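PDB 5F9P: anthrone oxidase-like protein from Streptomyces ambofaciens, which probably acts as a monooxygenase, a C-C bond-cleaving oxygenase that opens ring B oxidatively in atypical angucycline biosynthesis. Local coordinates for residues A[94-99]-A[125-130]; A[136-141]-A[172-177]. All coordinates share one frame; numbering follows the deposited sequence.

Overall arrangement
Both contacts belong to one eight-stranded antiparallel barrel built from a single chain, and their centres lie about 9 Å apart. Contact 1 comes first along the sequence and closes before contact 2 opens; helix 135-142 of contact 2 follows directly on strand 122-130 of contact 1. Strands 122-130 and 172-180 are neighbours in the sheet, probably joined by backbone hydrogen bonds such as Phe128 N to Val174 O and Ser176 N to Thr126 O. Contact 1 lies inside the barrel, as part of its core, whereas contact 2 packs helix 135-142 against part of its outer face. Together they use two sides of one sheet: Phe125 and Val127 turn inward, and Val174 on the neighbouring strand turns outward to a helix.

Contact 1: residues A[94-99]-A[125-130]; sequences RLMQNE and FTVFPV
Met96, present as selenomethionine, reaches from strand 92-105 to Phe125 and Val127 on strand 122-130, and all the contacts are apolar. Met96 SE lies 4.0 Å from Val127 CG2, while Met96 CE comes 4.2 Å from Phe125 CZ, close to the ring plane and therefore at the edge of the ring and not over a face. The bend at the last torsion (chi3 -68°) turns the methyl aside, so that the selenium meets Val127 and the methyl meets Phe125. Phe125 extends from the opposite direction, its CG anti to the backbone N (chi1 174°), which brings the far end of the ring to the methyl. A long, flexible methionine suits a gap where the nearest CA atoms, those of Met96 and Val127, stand 9.8 Å apart; the compact branched valine and the broad phenylalanine add to the apolar interior.

No hydrogen bond joins the two segments. Polar bonding goes to adjacent strands instead: the backbone of Met96 pairs with Leu13, and Asn98 ND2 donates to Thr11 O. Leu13 also touches Phe125, and Leu15 touches Met96. Such side chains meeting across the inside of a closed sheet form the core of the dimeric alpha/beta-barrel fold, here made by one chain.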
loop_
_atom_site.group_PDB
_atom_site.type_symbol
_atom_site.label_atom_id
_atom_site.label_comp_id
_atom_site.label_asym_id
_atom_site.label_seq_id
_atom_site.Cartn_x
_atom_site.Cartn_y
_atom_site.Cartn_z
ATOM N N ARG A 94 7.682 8.430 -1.924
ATOM C CA ARG A 94 8.065 7.691 -0.728
ATOM C C ARG A 94 8.166 6.213 -1.064
ATOM O O ARG A 94 7.184 5.596 -1.489
ATOM C CB ARG A 94 7.056 7.899 0.406
ATOM C CG ARG A 94 7.244 9.203 1.178
ATOM C CD ARG A 94 6.070 10.125 0.989
ATOM N NE ARG A 94 5.405 10.420 2.256
ATOM C CZ ARG A 94 4.194 10.963 2.363
ATOM N NH1 ARG A 94 3.487 11.255 1.270
ATOM N NH2 ARG A 94 3.679 11.192 3.566
ATOM N N LEU A 95 9.359 5.653 -0.889
ATOM C CA LEU A 95 9.583 4.248 -1.183
ATOM C C LEU A 95 9.795 3.555 0.142
ATOM O O LEU A 95 10.844 3.723 0.784
ATOM C CB LEU A 95 10.808 4.058 -2.085
ATOM C CG LEU A 95 11.006 4.988 -3.282
ATOM C CD1 LEU A 95 12.350 4.674 -3.933
ATOM C CD2 LEU A 95 9.879 4.883 -4.308
HETATM N N MSE A 96 8.801 2.771 0.549
HETATM C CA MSE A 96 8.722 2.304 1.925
HETATM C C MSE A 96 8.891 0.797 2.055
HETATM O O MSE A 96 8.189 0.031 1.407
HETATM C CB MSE A 96 7.386 2.736 2.526
HETATM C CG MSE A 96 7.252 4.246 2.731
HETATM SE SE MSE A 96 5.410 4.746 3.131
HETATM C CE MSE A 96 4.631 4.318 1.373
ATOM N N GLN A 97 9.817 0.373 2.910
ATOM C CA GLN A 97 10.057 -1.048 3.118
ATOM C C GLN A 97 9.381 -1.497 4.403
ATOM O O GLN A 97 9.547 -0.868 5.449
ATOM C CB GLN A 97 11.565 -1.337 3.164
ATOM C CG GLN A 97 12.324 -0.771 1.966
ATOM C CD GLN A 97 13.833 -0.946 2.082
ATOM O OE1 GLN A 97 14.308 -1.938 2.619
ATOM N NE2 GLN A 97 14.587 0.023 1.580
ATOM N N ASN A 98 8.627 -2.590 4.327
ATOM C CA ASN A 98 7.774 -3.020 5.422
ATOM C C ASN A 98 7.800 -4.511 5.640
ATOM O O ASN A 98 8.204 -5.279 4.765
ATOM C CB ASN A 98 6.312 -2.660 5.121
ATOM C CG ASN A 98 6.167 -1.287 4.531
ATOM O OD1 ASN A 98 6.021 -0.301 5.253
ATOM N ND2 ASN A 98 6.229 -1.206 3.206
ATOM N N GLU A 99 7.322 -4.920 6.806
ATOM C CA GLU A 99 6.961 -6.307 7.025
ATOM C C GLU A 99 5.478 -6.340 7.358
ATOM O O GLU A 99 4.917 -5.353 7.844
ATOM C CB GLU A 99 7.798 -6.934 8.138
ATOM C CG GLU A 99 7.534 -6.386 9.511
ATOM C CD GLU A 99 8.521 -6.933 10.547
ATOM O OE1 GLU A 99 8.340 -6.654 11.750
ATOM O OE2 GLU A 99 9.480 -7.638 10.152
ATOM N N PHE A 125 -5.948 3.370 1.861
ATOM C CA PHE A 125 -4.551 3.383 2.285
ATOM C C PHE A 125 -4.245 4.568 3.209
ATOM O O PHE A 125 -4.662 5.696 2.943
ATOM C CB PHE A 125 -3.658 3.451 1.039
ATOM C CG PHE A 125 -2.204 3.617 1.333
ATOM C CD1 PHE A 125 -1.448 2.549 1.784
ATOM C CD2 PHE A 125 -1.585 4.841 1.147
ATOM C CE1 PHE A 125 -0.103 2.703 2.047
ATOM C CE2 PHE A 125 -0.250 4.996 1.404
ATOM C CZ PHE A 125 0.499 3.926 1.863
ATOM N N THR A 126 -3.522 4.296 4.294
ATOM C CA THR A 126 -3.025 5.339 5.183
ATOM C C THR A 126 -1.653 4.957 5.701
ATOM O O THR A 126 -1.449 3.837 6.170
ATOM C CB THR A 126 -3.947 5.566 6.412
ATOM O OG1 THR A 126 -5.267 5.900 5.973
ATOM C CG2 THR A 126 -3.408 6.709 7.273
ATOM N N VAL A 127 -0.715 5.888 5.618
ATOM C CA VAL A 127 0.574 5.714 6.281
ATOM C C VAL A 127 0.616 6.676 7.457
ATOM O O VAL A 127 0.444 7.893 7.277
ATOM C CB VAL A 127 1.764 5.964 5.331
ATOM C CG1 VAL A 127 1.570 7.243 4.555
ATOM C CG2 VAL A 127 3.076 6.006 6.116
ATOM N N PHE A 128 0.802 6.122 8.657
ATOM C CA PHE A 128 0.850 6.920 9.888
ATOM C C PHE A 128 2.283 7.059 10.364
ATOM O O PHE A 128 2.927 6.054 10.691
ATOM C CB PHE A 128 0.098 6.245 11.039
ATOM C CG PHE A 128 -1.333 5.852 10.732
ATOM C CD1 PHE A 128 -1.617 4.654 10.111
ATOM C CD2 PHE A 128 -2.387 6.650 11.141
ATOM C CE1 PHE A 128 -2.930 4.272 9.856
ATOM C CE2 PHE A 128 -3.693 6.280 10.893
ATOM C CZ PHE A 128 -3.970 5.081 10.254
ATOM N N PRO A 129 2.799 8.295 10.416
ATOM C CA PRO A 129 4.050 8.457 11.164
ATOM C C PRO A 129 3.708 8.301 12.646
ATOM O O PRO A 129 2.702 8.851 13.095
ATOM C CB PRO A 129 4.474 9.900 10.843
ATOM C CG PRO A 129 3.209 10.597 10.507
ATOM C CD PRO A 129 2.287 9.569 9.887
ATOM N N VAL A 130 4.508 7.541 13.384
ATOM C CA VAL A 130 4.242 7.319 14.807
ATOM C C VAL A 130 5.490 7.584 15.636
ATOM O O VAL A 130 6.599 7.659 15.107
ATOM C CB VAL A 130 3.781 5.871 15.070
ATOM C CG1 VAL A 130 2.450 5.590 14.345
ATOM C CG2 VAL A 130 4.849 4.909 14.624
#

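Contact 2: residues A[136-141]-A[172-177]; sequences DEALDA and AFVISY
Leu139 and Val174 meet without any flat group between them, so no ring face or edge enters this aliphatic contact. The rings of segment 172-177 serve other partners: Phe173 packs on Met96 and Asn98, and Tyr177 meets the ring of Phe60 with the planes at about 60°. Strand alternation sends Val174 toward the helix, and both of its methyls are used. Val174 CG1 lies 3.5 Å from Leu139 CD2 and 3.8 Å from Leu139 CG, whereas Val174 CG2 faces Ala138 CB at 4.2 Å. Although the first bond of Leu139 does not aim at the strand, its CG lies beside the backbone N (chi1 -70°), and the branch carries CD2 over to the valine. The small alanine lets the helix come near, with the CA atoms of Leu139 and Val174 7.0 Å apart, and a beta-branched valine gives the strand a broad, short apolar surface.

Glu137 and Asp140 form salt bridges to Arg207 of helix 199-211. Leu139 also touches Val160 and Lys162 of strand 155-167 and Ala101 of strand 92-105. Helix 135-142 thus lies on the outer face of the barrel, in the beta-alpha-beta crossover from strand 122-130 to strand 155-167, with strand 172-180 between them.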
loop_
_atom_site.group_PDB
_atom_site.type_symbol
_atom_site.label_atom_id
_atom_site.label_comp_id
_atom_site.label_asym_id
_atom_site.label_seq_id
_atom_site.Cartn_x
_atom_site.Cartn_y
_atom_site.Cartn_z
ATOM N N ASP A 136 4.605 -0.063 18.529
ATOM C CA ASP A 136 3.962 -1.348 18.805
ATOM C C ASP A 136 2.511 -1.158 19.210
ATOM O O ASP A 136 1.646 -1.977 18.901
ATOM C CB ASP A 136 4.695 -2.122 19.898
ATOM C CG ASP A 136 6.025 -2.661 19.438
ATOM O OD1 ASP A 136 6.191 -2.920 18.225
ATOM O OD2 ASP A 136 6.911 -2.827 20.301
ATOM N N GLU A 137 2.253 -0.072 19.917
ATOM C CA GLU A 137 0.901 0.271 20.306
ATOM C C GLU A 137 0.034 0.491 19.055
ATOM O O GLU A 137 -1.073 -0.043 18.940
ATOM C CB GLU A 137 0.938 1.529 21.179
ATOM C CG GLU A 137 -0.415 2.164 21.449
ATOM C CD GLU A 137 -1.255 1.369 22.430
ATOM O OE1 GLU A 137 -0.827 0.256 22.821
ATOM O OE2 GLU A 137 -2.334 1.870 22.816
ATOM N N ALA A 138 0.543 1.285 18.122
ATOM C CA ALA A 138 -0.152 1.545 16.864
ATOM C C ALA A 138 -0.471 0.251 16.116
ATOM O O ALA A 138 -1.569 0.074 15.603
ATOM C CB ALA A 138 0.685 2.469 15.979
ATOM N N LEU A 139 0.513 -0.639 16.038
ATOM C CA LEU A 139 0.354 -1.895 15.321
ATOM C C LEU A 139 -0.710 -2.765 15.976
ATOM O O LEU A 139 -1.542 -3.372 15.303
ATOM C CB LEU A 139 1.686 -2.645 15.288
ATOM C CG LEU A 139 2.784 -2.043 14.413
ATOM C CD1 LEU A 139 4.109 -2.773 14.644
ATOM C CD2 LEU A 139 2.369 -2.145 12.947
ATOM N N ASP A 140 -0.666 -2.846 17.301
ATOM C CA ASP A 140 -1.663 -3.618 18.024
ATOM C C ASP A 140 -3.058 -3.043 17.834
ATOM O O ASP A 140 -4.011 -3.784 17.602
ATOM C CB ASP A 140 -1.332 -3.695 19.508
ATOM C CG ASP A 140 -2.193 -4.702 20.224
ATOM O OD1 ASP A 140 -1.967 -5.918 20.015
ATOM O OD2 ASP A 140 -3.099 -4.284 20.975
ATOM N N ALA A 141 -3.176 -1.721 17.926
ATOM C CA ALA A 141 -4.470 -1.061 17.768
ATOM C C ALA A 141 -5.069 -1.269 16.384
ATOM O O ALA A 141 -6.277 -1.520 16.263
ATOM C CB ALA A 141 -4.366 0.446 18.071
ATOM N N ALA A 172 9.631 6.557 12.513
ATOM C CA ALA A 172 8.864 5.322 12.532
ATOM C C ALA A 172 7.538 5.517 11.807
ATOM O O ALA A 172 6.978 6.611 11.809
ATOM C CB ALA A 172 8.623 4.875 13.959
ATOM N N PHE A 173 7.029 4.452 11.196
ATOM C CA PHE A 173 5.738 4.545 10.528
ATOM C C PHE A 173 5.043 3.189 10.442
ATOM O O PHE A 173 5.685 2.139 10.506
ATOM C CB PHE A 173 5.893 5.176 9.133
ATOM C CG PHE A 173 6.655 4.326 8.170
ATOM C CD1 PHE A 173 8.046 4.333 8.163
ATOM C CD2 PHE A 173 5.986 3.519 7.268
ATOM C CE1 PHE A 173 8.762 3.542 7.265
ATOM C CE2 PHE A 173 6.687 2.724 6.366
ATOM C CZ PHE A 173 8.075 2.731 6.365
ATOM N N VAL A 174 3.718 3.212 10.332
ATOM C CA VAL A 174 2.956 1.987 10.122
ATOM C C VAL A 174 1.937 2.280 9.050
ATOM O O VAL A 174 1.679 3.442 8.732
ATOM C CB VAL A 174 2.236 1.491 11.377
ATOM C CG1 VAL A 174 3.228 1.246 12.492
ATOM C CG2 VAL A 174 1.172 2.487 11.808
ATOM N N ILE A 175 1.364 1.228 8.482
ATOM C CA ILE A 175 0.483 1.406 7.340
ATOM C C ILE A 175 -0.747 0.563 7.509
ATOM O O ILE A 175 -0.674 -0.580 7.976
ATOM C CB ILE A 175 1.190 1.014 6.016
ATOM C CG1 ILE A 175 2.183 2.101 5.618
ATOM C CG2 ILE A 175 0.160 0.763 4.897
ATOM C CD1 ILE A 175 3.117 1.698 4.498
ATOM N N SER A 176 -1.880 1.151 7.142
ATOM C CA SER A 176 -3.151 0.459 7.109
ATOM C C SER A 176 -3.575 0.321 5.648
ATOM O O SER A 176 -3.688 1.326 4.943
ATOM C CB SER A 176 -4.200 1.296 7.852
ATOM O OG SER A 176 -5.479 0.707 7.724
ATOM N N TYR A 177 -3.820 -0.901 5.195
ATOM C CA TYR A 177 -4.210 -1.139 3.799
ATOM C C TYR A 177 -5.439 -2.045 3.814
ATOM O O TYR A 177 -5.347 -3.199 4.219
ATOM C CB TYR A 177 -3.042 -1.800 3.050
ATOM C CG TYR A 177 -3.292 -2.192 1.604
ATOM C CD1 TYR A 177 -3.961 -3.364 1.285
ATOM C CD2 TYR A 177 -2.832 -1.394 0.556
ATOM C CE1 TYR A 177 -4.178 -3.732 -0.045
ATOM C CE2 TYR A 177 -3.040 -1.749 -0.763
ATOM C CZ TYR A 177 -3.711 -2.918 -1.063
ATOM O OH TYR A 177 -3.912 -3.266 -2.386
#